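Local coordinates for sugar fermentation stimulation protein homolog (Pyrococcus furiosus, PDB 4DA2) that probably binds DNA and combines an OB-fold domain with a PD-(D/E)xK nuclease-like domain that holds calcium ions, at residues P12-R17 / G50-C55; L16-R21 / A35-T40; G41-F46 / Y145-S150; A87-I92 / C103-R108; V136-E141 / G176-V181. The protein carries 1 engineered substitution. All coordinates share one frame; numbering follows the deposited sequence.

Contact 1: P12-R17 / G50-C55; sequences PCIFLR and GRIGYC
Ile14 and Cys13 project from opposite faces of strand 11-18, and each meets a hollow in segment 50-55, which runs into strand 52-57, the antiparallel neighbour in the OB-domain sheet. The CG2 branch of Ile14 settles on the bare backbone of Gly50, 3.6 Å from its CA, while the CG1 branch slants across Ile52, whose CD1 lies 4.2 Å away. On this same face the ring of Pro12 lies beside the Tyr54 ring, with CB 3.9 Å from CE1. The other face, where Cys13 and Phe15 also pack on Leu67 of strand 65-72, is shaped by a glycine. Cys13 holds SG between its own N and carbonyl carbon (chi1 68°), and the missing side chain of Gly53 lets the sulfur lie 3.5 Å from Gly53 C. Beyond it the thiol meets Cys55, SG to SG at 3.7 Å, a van der Waals contact and no disulfide. Cys13 and Gly53 form a hydrogen-bonded pair; the bond from Phe15 N to Arg51 O, 2.8 Å long, is almost straight, and Gly50 N adds one to Phe15 O. Main-chain amides thus fix the register and the side chains add apolar filling, so the pairing itself probably tolerates varied side chains.

Contact 2: L16-R21 / A35-T40; sequences LRRVNR and ALITNT
Arg18 reaches from the end of strand 11-18 to the chain that leaves strand 31-36, bridging two parts of the OB-fold domain that are joined here by a side chain and a water instead of paired strands. With CG anti to the backbone N (chi1 -162°) and the chain extended to NE, the arginine runs slantwise over Ile37, whose CD1 touches CG at 3.9 Å and NE at 3.7 Å. Farther out, CG2 of the same isoleucine reaches NH2.

The direct polar contacts gather at the guanidinium edge. NH2 donates to Arg21 O at 2.9 Å, the acceptor lying in the guanidinium plane, and gives a weak, bent bond to Asn39 O across the contact. NE is held weakly by Asn20 O, while NH1 turns to Gly41 O in the following loop. The flat group is thus fixed by carbonyls from several points of the chain. A leucine in its place would probably take from Arg21 O, Asn39 O and Gly41 O the N-H groups of this guanidinium, leaving the water as the polar bridge between the two segments. The side chain of Asn39 is anchored separately, its ND2 on Ile79 O.

Solvent provides the remaining bridge: one water donates to Arg21 O at 2.9 Å and to Ile37 O at 2.6 Å, and accepts from Asn39 N at 2.9 Å.

Contact 3: G41-F46 / Y145-S150; sequences GRLNEF and YPDCPS
Asp147 presents its carboxylate to two successive backbone amides of the loop 41-46, a two-pronged arrangement in which each oxygen accepts from one amide. Arg42 N gives a nearly straight bond to OD1, 3.0 Å and 164° at hydrogen; Leu43 N gives one to OD2, 2.8 Å. Both amides arrive on the syn side, that of Arg42 closer to the carboxylate plane and that of Leu43 tilted 27° from it. A chi1 of 71° swings the carboxylate in over the aspartate's own backbone, toward the loop. The polar atoms of Gly41 are met from the OB domain: its N by Asn39 OD1, its O by Arg18 NH1. An asparagine here would probably cost Arg42 N or Leu43 N its acceptor, because one carboxylate oxygen would become an NH2 group. The Arg42 side chain does not turn its guanidinium to the carboxylate; it runs alongside Cys148, with CG 3.6 Å from SG, NE 3.2 Å from CB and the sulfur at the guanidinium edge. Since the loop belongs to the OB domain and Asp147 to the nuclease-like domain, an acidic side chain joins the two through main-chain N-H groups, so the attachment probably depends more on the loop's backbone shape than on its side chains.

Contact 4: A87-I92 / C103-R108; sequences AFEKII and CRIIKR
Glu89 and Arg108 stack their flat ends, carboxylate over guanidinium with the planes 27° apart, although their side chains cross at about a right angle. OE1 sits above one face of the guanidinium, displaced toward its rim, and 3.7 Å from NH2. No N-H points at it, which makes this a long salt bridge of charge alone. Nearer its backbone, the stem of Glu89 crosses Ile105, again near a right angle, and its CG rests 3.6 Å from the CD1 tip. One helical turn further on, Ile92 directs its CG2 branch, anti to the backbone N, at the start of strand 104-108: it touches Cys103 O at 3.8 Å and Arg104 CA at 4.1 Å, with Ile105 CG1 just beyond. Between the backbones a water donates to Ile92 O at 3.0 Å and Cys103 O at 2.7 Å. Helix 81-93 is thereby fastened against an edge strand of the large sheet in the nuclease-like domain, close to the disulfide of Cys103 with Cys123. Apolar branches pack at one end and paired charges meet at the other. There the attraction across stacked planes is electrostatic and only loosely directed, whereas OE2 of Glu89 is tied by a hydrogen bond to Tyr119 OH on strand 115-122.

Contact 5: V136-E141 / G176-V181; sequences VLREGE and GALPNV
Arg138 leaves its backbone with CG anti to N (chi1 170°) and bends at chi3 (-53°), a turn that brings its guanidinium round to the carbonyls of Pro179 and Asn180. The contact joins the end of strand 127-139, part of the central sheet of the PD-(D/E)xK domain, to the loop that follows its parallel neighbour, strand 169-176. NH2 donates to Pro179 O at 2.8 Å with a fairly straight bond, and NH1 donates to Asn180 O at 3.0 Å from well above that carbonyl plane. Both oxygens lie close to the plane of the guanidinium, so the group meets the loop edge-on and the bonds fix its rotation; a salt bridge from NH2 to Asp72 adds a third partner from the OB domain. CD1 of Leu178 lies over one guanidinium face, toward its rim, and touches Arg138 CB at 3.7 Å. The other methyl of Leu178, CD2, packs 3.8 Å from Val136 CB, and Val136 in turn sets CG1 against Ala177 CB. At the far end Glu141 lies beside Val181, its OE1 hydrogen-bonded to OG of Ser182, the next residue along the loop. There the valine approaches with its backbone and branch point together: Glu141 O lies 3.3 Å from Val181 CA and 3.4 Å from Val181 CB.

Contacts 1 and 2 share strand 11-18 of the OB-domain sheet, their centres 11 Å apart, and touch where Cys55 meets Ala35. Contact 2 closes before contact 3 opens, and passes into it through Arg18 and Gly41. Contact 3 joins the two domains across 98 intervening residues, among which contact 4 falls; it alternates along the chain with contact 5, and Phe46 packs on both Val136 and Leu178 where the two meet. Contacts 4 and 5 reach the same large mixed sheet, yet lie about 23 Å apart between centres; contact 4 stands farthest from contact 1, about 30 Å between centres. A continuous path thus links the domains, which is consistent with loop 41-46 helping to set their relative placement.

Contact 1: P12-R17 / G50-C55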
# COMPACT_ATOMS: atom_id res chain seq x y z
N PRO A 12 17.08 -11.49 4.41
CA PRO A 12 16.62 -12.25 3.24
C PRO A 12 16.11 -13.62 3.73
O PRO A 12 16.60 -14.14 4.73
CB PRO A 12 17.89 -12.42 2.39
CG PRO A 12 19.02 -12.16 3.31
CD PRO A 12 18.53 -11.23 4.38
N CYS A 13 15.11 -14.15 3.03
CA CYS A 13 14.53 -15.44 3.39
C CYS A 13 14.02 -16.09 2.11
O CYS A 13 13.93 -15.42 1.06
CB CYS A 13 13.39 -15.24 4.41
SG CYS A 13 11.93 -14.39 3.74
N ILE A 14 13.75 -17.39 2.18
CA ILE A 14 13.11 -18.09 1.08
C ILE A 14 11.65 -18.30 1.42
O ILE A 14 11.33 -18.86 2.48
CB ILE A 14 13.79 -19.46 0.76
CG1 ILE A 14 15.29 -19.26 0.49
CG2 ILE A 14 13.05 -20.17 -0.41
CD1 ILE A 14 16.12 -20.54 0.54
N PHE A 15 10.77 -17.86 0.53
CA PHE A 15 9.36 -18.11 0.74
C PHE A 15 9.05 -19.58 0.50
O PHE A 15 9.41 -20.13 -0.54
CB PHE A 15 8.49 -17.23 -0.16
CG PHE A 15 7.03 -17.36 0.12
CD1 PHE A 15 6.48 -16.76 1.24
CD2 PHE A 15 6.21 -18.13 -0.71
CE1 PHE A 15 5.10 -16.92 1.54
CE2 PHE A 15 4.85 -18.28 -0.42
CZ PHE A 15 4.29 -17.67 0.71
N LEU A 16 8.39 -20.21 1.47
CA LEU A 16 8.06 -21.64 1.34
C LEU A 16 6.61 -21.81 0.96
O LEU A 16 6.30 -22.37 -0.11
CB LEU A 16 8.38 -22.40 2.65
CG LEU A 16 9.87 -22.32 3.04
CD1 LEU A 16 10.14 -22.98 4.40
CD2 LEU A 16 10.78 -22.91 1.96
N ARG A 17 5.72 -21.31 1.81
CA ARG A 17 4.29 -21.42 1.53
C ARG A 17 3.41 -20.50 2.35
O ARG A 17 3.75 -20.08 3.47
CB ARG A 17 3.79 -22.88 1.62
CG ARG A 17 3.74 -23.46 3.01
CD ARG A 17 3.40 -24.96 2.99
NE ARG A 17 3.48 -25.53 4.34
CZ ARG A 17 2.46 -25.60 5.20
NH1 ARG A 17 1.27 -25.10 4.90
NH2 ARG A 17 2.65 -26.16 6.39
N GLY A 50 10.18 -20.81 -3.17
CA GLY A 50 11.53 -20.61 -3.69
C GLY A 50 11.91 -19.15 -3.91
O GLY A 50 13.10 -18.83 -4.02
N ARG A 51 10.91 -18.27 -3.95
CA ARG A 51 11.14 -16.82 -4.15
C ARG A 51 11.79 -16.18 -2.95
O ARG A 51 11.50 -16.55 -1.82
CB ARG A 51 9.81 -16.12 -4.44
CG ARG A 51 9.21 -16.42 -5.81
CD ARG A 51 9.87 -15.53 -6.88
NE ARG A 51 9.06 -15.43 -8.09
CZ ARG A 51 9.06 -16.31 -9.08
NH1 ARG A 51 9.83 -17.40 -9.02
NH2 ARG A 51 8.28 -16.12 -10.14
N ILE A 52 12.70 -15.23 -3.20
CA ILE A 52 13.37 -14.54 -2.11
C ILE A 52 12.48 -13.44 -1.55
O ILE A 52 12.05 -12.57 -2.29
CB ILE A 52 14.71 -13.95 -2.58
CG1 ILE A 52 15.59 -15.03 -3.25
CG2 ILE A 52 15.42 -13.26 -1.42
CD1 ILE A 52 15.84 -16.29 -2.37
N GLY A 53 12.21 -13.51 -0.24
CA GLY A 53 11.51 -12.44 0.49
C GLY A 53 12.47 -11.75 1.44
O GLY A 53 13.64 -12.13 1.54
N TYR A 54 11.97 -10.74 2.13
CA TYR A 54 12.72 -9.99 3.12
C TYR A 54 11.84 -9.84 4.35
O TYR A 54 10.68 -9.45 4.23
CB TYR A 54 13.17 -8.63 2.57
CG TYR A 54 14.24 -8.85 1.56
CD1 TYR A 54 15.58 -8.85 1.91
CD2 TYR A 54 13.89 -9.15 0.24
CE1 TYR A 54 16.57 -9.11 0.92
CE2 TYR A 54 14.84 -9.39 -0.72
CZ TYR A 54 16.16 -9.38 -0.39
OH TYR A 54 17.02 -9.67 -1.43
N CYS A 55 12.39 -10.23 5.52
CA CYS A 55 11.67 -10.19 6.78
C CYS A 55 12.33 -9.20 7.75
O CYS A 55 13.49 -8.86 7.58
CB CYS A 55 11.66 -11.58 7.46
SG CYS A 55 10.48 -12.71 6.76

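Contact 2: L16-R21 / A35-T40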
# COMPACT_ATOMS: atom_id res chain seq x y z
N LEU A 16 8.39 -20.21 1.47
CA LEU A 16 8.06 -21.64 1.34
C LEU A 16 6.61 -21.81 0.96
O LEU A 16 6.30 -22.37 -0.11
CB LEU A 16 8.38 -22.40 2.65
CG LEU A 16 9.87 -22.32 3.04
CD1 LEU A 16 10.14 -22.98 4.40
CD2 LEU A 16 10.78 -22.91 1.96
N ARG A 17 5.72 -21.31 1.81
CA ARG A 17 4.29 -21.42 1.53
C ARG A 17 3.41 -20.50 2.35
O ARG A 17 3.75 -20.08 3.47
CB ARG A 17 3.79 -22.88 1.62
CG ARG A 17 3.74 -23.46 3.01
CD ARG A 17 3.40 -24.96 2.99
NE ARG A 17 3.48 -25.53 4.34
CZ ARG A 17 2.46 -25.60 5.20
NH1 ARG A 17 1.27 -25.10 4.90
NH2 ARG A 17 2.65 -26.16 6.39
N ARG A 18 2.26 -20.15 1.78
CA ARG A 18 1.31 -19.34 2.50
C ARG A 18 0.39 -20.26 3.29
O ARG A 18 -0.17 -21.20 2.74
CB ARG A 18 0.54 -18.41 1.54
CG ARG A 18 -0.13 -17.26 2.25
CD ARG A 18 -0.61 -16.19 1.29
NE ARG A 18 -1.13 -15.04 2.02
CZ ARG A 18 -1.65 -13.95 1.44
NH1 ARG A 18 -1.71 -13.86 0.12
NH2 ARG A 18 -2.10 -12.95 2.19
N VAL A 19 0.27 -20.01 4.59
CA VAL A 19 -0.55 -20.86 5.47
C VAL A 19 -2.00 -20.41 5.42
O VAL A 19 -2.91 -21.22 5.25
CB VAL A 19 -0.02 -20.83 6.93
CG1 VAL A 19 -0.92 -21.61 7.88
CG2 VAL A 19 1.43 -21.38 6.98
N ASN A 20 -2.21 -19.10 5.60
CA ASN A 20 -3.50 -18.47 5.37
C ASN A 20 -3.26 -17.02 4.96
O ASN A 20 -2.13 -16.64 4.64
CB ASN A 20 -4.40 -18.57 6.60
CG ASN A 20 -3.72 -18.08 7.88
OD1 ASN A 20 -3.11 -17.00 7.92
ND2 ASN A 20 -3.85 -18.86 8.94
N ARG A 21 -4.31 -16.21 4.99
CA ARG A 21 -4.17 -14.82 4.55
C ARG A 21 -3.30 -13.95 5.47
O ARG A 21 -2.78 -12.91 5.03
CB ARG A 21 -5.54 -14.20 4.26
CG ARG A 21 -6.44 -13.96 5.45
CD ARG A 21 -7.85 -13.65 4.97
NE ARG A 21 -8.77 -13.28 6.04
CZ ARG A 21 -9.36 -14.14 6.87
NH1 ARG A 21 -9.11 -15.44 6.77
NH2 ARG A 21 -10.18 -13.70 7.81
N ALA A 35 6.00 -16.22 9.56
CA ALA A 35 6.15 -14.81 9.24
C ALA A 35 4.78 -14.19 8.99
O ALA A 35 3.97 -14.75 8.26
CB ALA A 35 7.06 -14.63 7.99
N LEU A 36 4.53 -13.05 9.62
CA LEU A 36 3.27 -12.35 9.45
C LEU A 36 3.16 -11.76 8.04
O LEU A 36 4.12 -11.24 7.50
CB LEU A 36 3.21 -11.20 10.45
CG LEU A 36 1.82 -10.76 10.87
CD1 LEU A 36 1.15 -11.84 11.71
CD2 LEU A 36 1.87 -9.43 11.64
N ILE A 37 1.97 -11.86 7.47
CA ILE A 37 1.68 -11.23 6.19
C ILE A 37 0.56 -10.20 6.46
O ILE A 37 -0.53 -10.55 6.95
CB ILE A 37 1.22 -12.28 5.13
CG1 ILE A 37 2.37 -13.21 4.73
CG2 ILE A 37 0.59 -11.56 3.89
CD1 ILE A 37 1.90 -14.51 4.03
N THR A 38 0.82 -8.93 6.16
CA THR A 38 -0.21 -7.92 6.33
C THR A 38 -0.52 -7.39 4.93
O THR A 38 -0.05 -6.33 4.51
CB THR A 38 0.27 -6.79 7.29
OG1 THR A 38 0.78 -7.39 8.49
CG2 THR A 38 -0.85 -5.83 7.65
N ASN A 39 -1.28 -8.18 4.19
CA ASN A 39 -1.78 -7.80 2.87
C ASN A 39 -2.84 -8.85 2.50
O ASN A 39 -2.55 -10.05 2.45
CB ASN A 39 -0.64 -7.75 1.84
CG ASN A 39 -1.03 -7.06 0.52
OD1 ASN A 39 -2.09 -7.32 -0.05
ND2 ASN A 39 -0.14 -6.19 0.01
N THR A 40 -4.07 -8.38 2.27
CA THR A 40 -5.21 -9.28 2.09
C THR A 40 -5.34 -9.72 0.64
O THR A 40 -6.20 -10.53 0.30
CB THR A 40 -6.55 -8.64 2.55
OG1 THR A 40 -6.71 -7.36 1.93
CG2 THR A 40 -6.58 -8.49 4.07
O HOH W 1 -2.77 -10.12 5.77

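Contact 3: G41-F46 / Y145-S150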
# COMPACT_ATOMS: atom_id res chain seq x y z
N GLY A 41 -4.47 -9.17 -0.21
CA GLY A 41 -4.38 -9.58 -1.61
C GLY A 41 -3.90 -11.02 -1.81
O GLY A 41 -3.36 -11.65 -0.89
N ARG A 42 -4.10 -11.55 -3.01
CA ARG A 42 -3.65 -12.91 -3.30
C ARG A 42 -2.14 -12.96 -3.40
O ARG A 42 -1.53 -13.95 -3.01
CB ARG A 42 -4.28 -13.48 -4.58
CG ARG A 42 -5.78 -13.42 -4.56
CD ARG A 42 -6.45 -14.49 -5.38
NE ARG A 42 -7.89 -14.31 -5.28
CZ ARG A 42 -8.81 -15.20 -5.64
NH1 ARG A 42 -8.46 -16.38 -6.14
NH2 ARG A 42 -10.09 -14.90 -5.48
N LEU A 43 -1.56 -11.88 -3.93
CA LEU A 43 -0.12 -11.81 -4.17
C LEU A 43 0.40 -13.08 -4.85
O LEU A 43 1.49 -13.57 -4.54
CB LEU A 43 0.67 -11.54 -2.87
CG LEU A 43 0.59 -10.22 -2.09
CD1 LEU A 43 0.23 -9.05 -2.98
CD2 LEU A 43 -0.36 -10.35 -0.92
N ASN A 44 -0.39 -13.61 -5.79
CA ASN A 44 -0.03 -14.84 -6.51
C ASN A 44 1.31 -14.81 -7.23
O ASN A 44 2.00 -15.82 -7.30
CB ASN A 44 -1.14 -15.23 -7.49
CG ASN A 44 -2.15 -16.20 -6.89
OD1 ASN A 44 -1.81 -17.02 -6.04
ND2 ASN A 44 -3.39 -16.10 -7.34
N GLU A 45 1.69 -13.65 -7.77
CA GLU A 45 2.97 -13.56 -8.46
C GLU A 45 4.20 -13.52 -7.52
O GLU A 45 5.32 -13.83 -7.94
CB GLU A 45 2.97 -12.45 -9.51
CG GLU A 45 1.98 -12.77 -10.64
CD GLU A 45 1.78 -11.65 -11.64
OE1 GLU A 45 2.71 -10.84 -11.85
OE2 GLU A 45 0.68 -11.58 -12.24
N PHE A 46 3.97 -13.20 -6.25
CA PHE A 46 5.05 -13.12 -5.26
C PHE A 46 5.15 -14.37 -4.40
O PHE A 46 6.26 -14.80 -4.08
CB PHE A 46 4.88 -11.92 -4.31
CG PHE A 46 5.21 -10.58 -4.95
CD1 PHE A 46 6.47 -10.36 -5.52
CD2 PHE A 46 4.26 -9.57 -5.01
CE1 PHE A 46 6.78 -9.13 -6.12
CE2 PHE A 46 4.55 -8.34 -5.61
CZ PHE A 46 5.81 -8.12 -6.16
N TYR A 145 -4.26 -2.12 -8.89
CA TYR A 145 -5.09 -2.55 -7.77
C TYR A 145 -6.49 -2.85 -8.28
O TYR A 145 -6.99 -2.13 -9.15
CB TYR A 145 -5.11 -1.46 -6.69
CG TYR A 145 -6.22 -1.60 -5.68
CD1 TYR A 145 -5.99 -2.23 -4.43
CD2 TYR A 145 -7.50 -1.13 -5.96
CE1 TYR A 145 -7.02 -2.34 -3.49
CE2 TYR A 145 -8.55 -1.24 -5.02
CZ TYR A 145 -8.29 -1.83 -3.79
OH TYR A 145 -9.32 -1.94 -2.90
N PRO A 146 -7.15 -3.88 -7.72
CA PRO A 146 -6.61 -4.82 -6.72
C PRO A 146 -6.20 -6.08 -7.48
O PRO A 146 -6.34 -6.10 -8.70
CB PRO A 146 -7.82 -5.10 -5.84
CG PRO A 146 -8.95 -5.09 -6.81
CD PRO A 146 -8.61 -4.04 -7.86
N ASP A 147 -5.74 -7.12 -6.79
CA ASP A 147 -5.43 -8.36 -7.54
C ASP A 147 -6.52 -9.43 -7.47
O ASP A 147 -6.39 -10.50 -8.07
CB ASP A 147 -4.03 -8.91 -7.20
CG ASP A 147 -3.94 -9.49 -5.81
OD1 ASP A 147 -5.00 -9.69 -5.17
OD2 ASP A 147 -2.80 -9.76 -5.37
N CYS A 148 -7.59 -9.11 -6.76
CA CYS A 148 -8.75 -9.97 -6.64
C CYS A 148 -9.83 -9.10 -6.01
O CYS A 148 -9.53 -8.01 -5.53
CB CYS A 148 -8.44 -11.18 -5.75
SG CYS A 148 -8.15 -10.79 -4.02
N PRO A 149 -11.09 -9.56 -6.02
CA PRO A 149 -12.19 -8.75 -5.50
C PRO A 149 -11.98 -8.35 -4.05
O PRO A 149 -11.49 -9.15 -3.25
CB PRO A 149 -13.39 -9.68 -5.64
CG PRO A 149 -13.03 -10.52 -6.82
CD PRO A 149 -11.59 -10.80 -6.65
N SER A 150 -12.32 -7.11 -3.74
CA SER A 150 -12.19 -6.57 -2.40
C SER A 150 -13.49 -5.89 -2.04
O SER A 150 -13.82 -4.82 -2.58
CB SER A 150 -11.02 -5.58 -2.31
OG SER A 150 -10.89 -5.05 -0.98

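Contact 4: A87-I92 / C103-R108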
# COMPACT_ATOMS: atom_id res chain seq x y z
N ALA A 87 5.41 4.65 5.32
CA ALA A 87 6.05 5.38 4.20
C ALA A 87 5.17 6.58 3.82
O ALA A 87 5.65 7.72 3.69
CB ALA A 87 6.25 4.48 3.02
N PHE A 88 3.87 6.34 3.64
CA PHE A 88 2.93 7.44 3.42
C PHE A 88 3.00 8.52 4.52
O PHE A 88 3.05 9.71 4.23
CB PHE A 88 1.47 6.93 3.22
CG PHE A 88 0.51 8.03 2.86
CD1 PHE A 88 0.59 8.66 1.62
CD2 PHE A 88 -0.44 8.46 3.77
CE1 PHE A 88 -0.27 9.68 1.29
CE2 PHE A 88 -1.28 9.51 3.46
CZ PHE A 88 -1.21 10.11 2.21
N GLU A 89 2.97 8.10 5.78
CA GLU A 89 3.11 9.00 6.93
C GLU A 89 4.41 9.84 6.88
O GLU A 89 4.40 10.99 7.27
CB GLU A 89 2.99 8.21 8.24
CG GLU A 89 1.55 7.69 8.46
CD GLU A 89 1.42 6.52 9.41
OE1 GLU A 89 2.28 6.34 10.28
OE2 GLU A 89 0.43 5.76 9.29
N LYS A 90 5.49 9.26 6.36
CA LYS A 90 6.73 10.02 6.21
C LYS A 90 6.58 11.07 5.12
O LYS A 90 7.05 12.21 5.27
CB LYS A 90 7.90 9.08 5.92
CG LYS A 90 8.27 8.24 7.14
CD LYS A 90 9.10 9.09 8.10
CE LYS A 90 9.31 8.36 9.38
NZ LYS A 90 10.25 9.08 10.28
N ILE A 91 5.96 10.68 4.01
CA ILE A 91 5.62 11.63 2.94
C ILE A 91 4.81 12.82 3.48
O ILE A 91 5.12 13.99 3.17
CB ILE A 91 4.92 10.91 1.78
CG1 ILE A 91 5.93 10.01 1.05
CG2 ILE A 91 4.25 11.91 0.81
CD1 ILE A 91 5.29 9.09 0.04
N ILE A 92 3.80 12.54 4.31
CA ILE A 92 3.01 13.61 4.95
C ILE A 92 3.87 14.48 5.89
O ILE A 92 3.81 15.73 5.86
CB ILE A 92 1.74 13.05 5.67
CG1 ILE A 92 0.77 12.38 4.67
CG2 ILE A 92 0.99 14.15 6.51
CD1 ILE A 92 0.27 13.25 3.50
N CYS A 103 -0.21 20.35 6.14
CA CYS A 103 -1.23 19.41 6.61
C CYS A 103 -0.59 18.29 7.41
O CYS A 103 0.54 17.88 7.12
CB CYS A 103 -1.97 18.76 5.45
SG CYS A 103 -2.67 19.86 4.24
N ARG A 104 -1.32 17.77 8.40
CA ARG A 104 -0.84 16.66 9.21
C ARG A 104 -1.97 15.69 9.57
O ARG A 104 -3.14 16.07 9.58
CB ARG A 104 -0.20 17.18 10.49
CG ARG A 104 -1.16 17.99 11.36
CD ARG A 104 -0.51 18.55 12.59
NE ARG A 104 -1.55 19.10 13.47
CZ ARG A 104 -1.95 18.54 14.61
NH1 ARG A 104 -1.38 17.43 15.07
NH2 ARG A 104 -2.92 19.12 15.29
N ILE A 105 -1.60 14.44 9.90
CA ILE A 105 -2.62 13.44 10.33
C ILE A 105 -3.09 13.82 11.74
O ILE A 105 -2.27 14.08 12.62
CB ILE A 105 -2.05 11.98 10.27
CG1 ILE A 105 -1.71 11.63 8.81
CG2 ILE A 105 -3.05 10.97 10.86
CD1 ILE A 105 -0.64 10.52 8.64
N ILE A 106 -4.41 13.87 11.93
CA ILE A 106 -4.99 14.11 13.24
C ILE A 106 -5.77 12.90 13.76
O ILE A 106 -5.99 12.77 14.97
CB ILE A 106 -5.86 15.40 13.28
CG1 ILE A 106 -7.06 15.30 12.32
CG2 ILE A 106 -5.01 16.63 12.98
CD1 ILE A 106 -8.16 16.34 12.56
N LYS A 107 -6.20 12.01 12.86
CA LYS A 107 -6.89 10.78 13.28
C LYS A 107 -6.50 9.66 12.35
O LYS A 107 -6.42 9.86 11.14
CB LYS A 107 -8.41 10.91 13.20
CG LYS A 107 -9.08 11.71 14.31
CD LYS A 107 -10.60 11.77 14.09
CE LYS A 107 -11.29 12.55 15.21
NZ LYS A 107 -12.73 12.78 14.91
N ARG A 108 -6.27 8.49 12.94
CA ARG A 108 -6.03 7.24 12.18
C ARG A 108 -7.27 6.35 12.30
O ARG A 108 -7.87 6.26 13.37
CB ARG A 108 -4.78 6.51 12.65
CG ARG A 108 -3.48 7.24 12.31
CD ARG A 108 -2.31 6.75 13.15
NE ARG A 108 -1.17 7.66 13.00
CZ ARG A 108 0.08 7.39 13.38
NH1 ARG A 108 0.37 6.22 13.94
NH2 ARG A 108 1.03 8.29 13.19
O HOH W 2 3.10 17.66 8.07

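Contact 5: V136-E141 / G176-V181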
# COMPACT_ATOMS: atom_id res chain seq x y z
N VAL A 136 0.54 -3.41 -5.81
CA VAL A 136 1.80 -4.11 -6.08
C VAL A 136 1.64 -5.22 -7.13
O VAL A 136 2.50 -6.13 -7.24
CB VAL A 136 2.52 -4.59 -4.78
CG1 VAL A 136 2.98 -3.36 -3.94
CG2 VAL A 136 1.62 -5.52 -3.94
N LEU A 137 0.55 -5.14 -7.89
CA LEU A 137 0.35 -6.02 -9.04
C LEU A 137 0.90 -5.32 -10.29
O LEU A 137 0.52 -4.18 -10.57
CB LEU A 137 -1.13 -6.36 -9.21
CG LEU A 137 -1.50 -7.27 -10.40
CD1 LEU A 137 -0.97 -8.69 -10.24
CD2 LEU A 137 -2.99 -7.27 -10.68
N ARG A 138 1.81 -5.97 -11.00
CA ARG A 138 2.51 -5.33 -12.11
C ARG A 138 1.97 -5.77 -13.44
O ARG A 138 1.76 -6.96 -13.68
CB ARG A 138 4.00 -5.64 -12.06
CG ARG A 138 4.78 -5.21 -13.33
CD ARG A 138 6.16 -5.85 -13.41
NE ARG A 138 6.93 -5.63 -12.20
CZ ARG A 138 7.57 -4.50 -11.90
NH1 ARG A 138 7.55 -3.47 -12.74
NH2 ARG A 138 8.23 -4.40 -10.75
N GLU A 139 1.76 -4.80 -14.31
CA GLU A 139 1.58 -5.06 -15.74
C GLU A 139 2.45 -4.07 -16.49
O GLU A 139 2.08 -2.90 -16.67
CB GLU A 139 0.12 -4.93 -16.18
CG GLU A 139 -0.09 -5.22 -17.67
CD GLU A 139 -1.41 -4.69 -18.19
OE1 GLU A 139 -2.47 -5.28 -17.84
OE2 GLU A 139 -1.39 -3.70 -18.95
N GLY A 140 3.63 -4.53 -16.91
CA GLY A 140 4.60 -3.66 -17.58
C GLY A 140 5.03 -2.48 -16.72
O GLY A 140 5.59 -2.65 -15.65
N GLU A 141 4.70 -1.27 -17.18
CA GLU A 141 5.07 -0.07 -16.44
C GLU A 141 4.02 0.31 -15.41
O GLU A 141 4.19 1.31 -14.71
CB GLU A 141 5.29 1.09 -17.43
CG GLU A 141 6.72 1.11 -18.03
CD GLU A 141 7.80 1.40 -16.99
OE1 GLU A 141 7.60 2.30 -16.15
OE2 GLU A 141 8.86 0.73 -17.01
N GLY A 176 2.14 2.34 -5.06
CA GLY A 176 2.78 1.49 -6.08
C GLY A 176 4.16 1.15 -5.58
O GLY A 176 5.18 1.63 -6.11
N ALA A 177 4.19 0.33 -4.53
CA ALA A 177 5.43 -0.06 -3.86
C ALA A 177 6.21 -1.16 -4.60
O ALA A 177 6.70 -2.13 -3.98
CB ALA A 177 5.16 -0.50 -2.41
N LEU A 178 6.31 -1.01 -5.93
CA LEU A 178 7.09 -1.88 -6.80
C LEU A 178 8.18 -1.03 -7.43
O LEU A 178 7.91 0.10 -7.79
CB LEU A 178 6.22 -2.35 -7.99
CG LEU A 178 5.05 -3.30 -7.81
CD1 LEU A 178 4.36 -3.49 -9.12
CD2 LEU A 178 5.47 -4.64 -7.25
N PRO A 179 9.39 -1.59 -7.61
CA PRO A 179 10.37 -0.88 -8.42
C PRO A 179 9.93 -0.92 -9.89
O PRO A 179 9.09 -1.75 -10.29
CB PRO A 179 11.66 -1.71 -8.23
CG PRO A 179 11.13 -3.12 -7.97
CD PRO A 179 9.88 -2.91 -7.16
N ASN A 180 10.48 0.00 -10.68
CA ASN A 180 10.28 0.07 -12.14
C ASN A 180 8.83 0.07 -12.61
O ASN A 180 8.44 -0.69 -13.48
CB ASN A 180 11.09 -1.03 -12.86
CG ASN A 180 12.55 -1.02 -12.46
OD1 ASN A 180 12.91 -1.59 -11.43
ND2 ASN A 180 13.38 -0.33 -13.23
N VAL A 181 8.03 0.93 -12.01
CA VAL A 181 6.72 1.23 -12.55
C VAL A 181 6.66 2.75 -12.61
O VAL A 181 7.30 3.43 -11.81
CB VAL A 181 5.54 0.67 -11.67
CG1 VAL A 181 5.39 -0.85 -11.83
CG2 VAL A 181 5.68 1.09 -10.20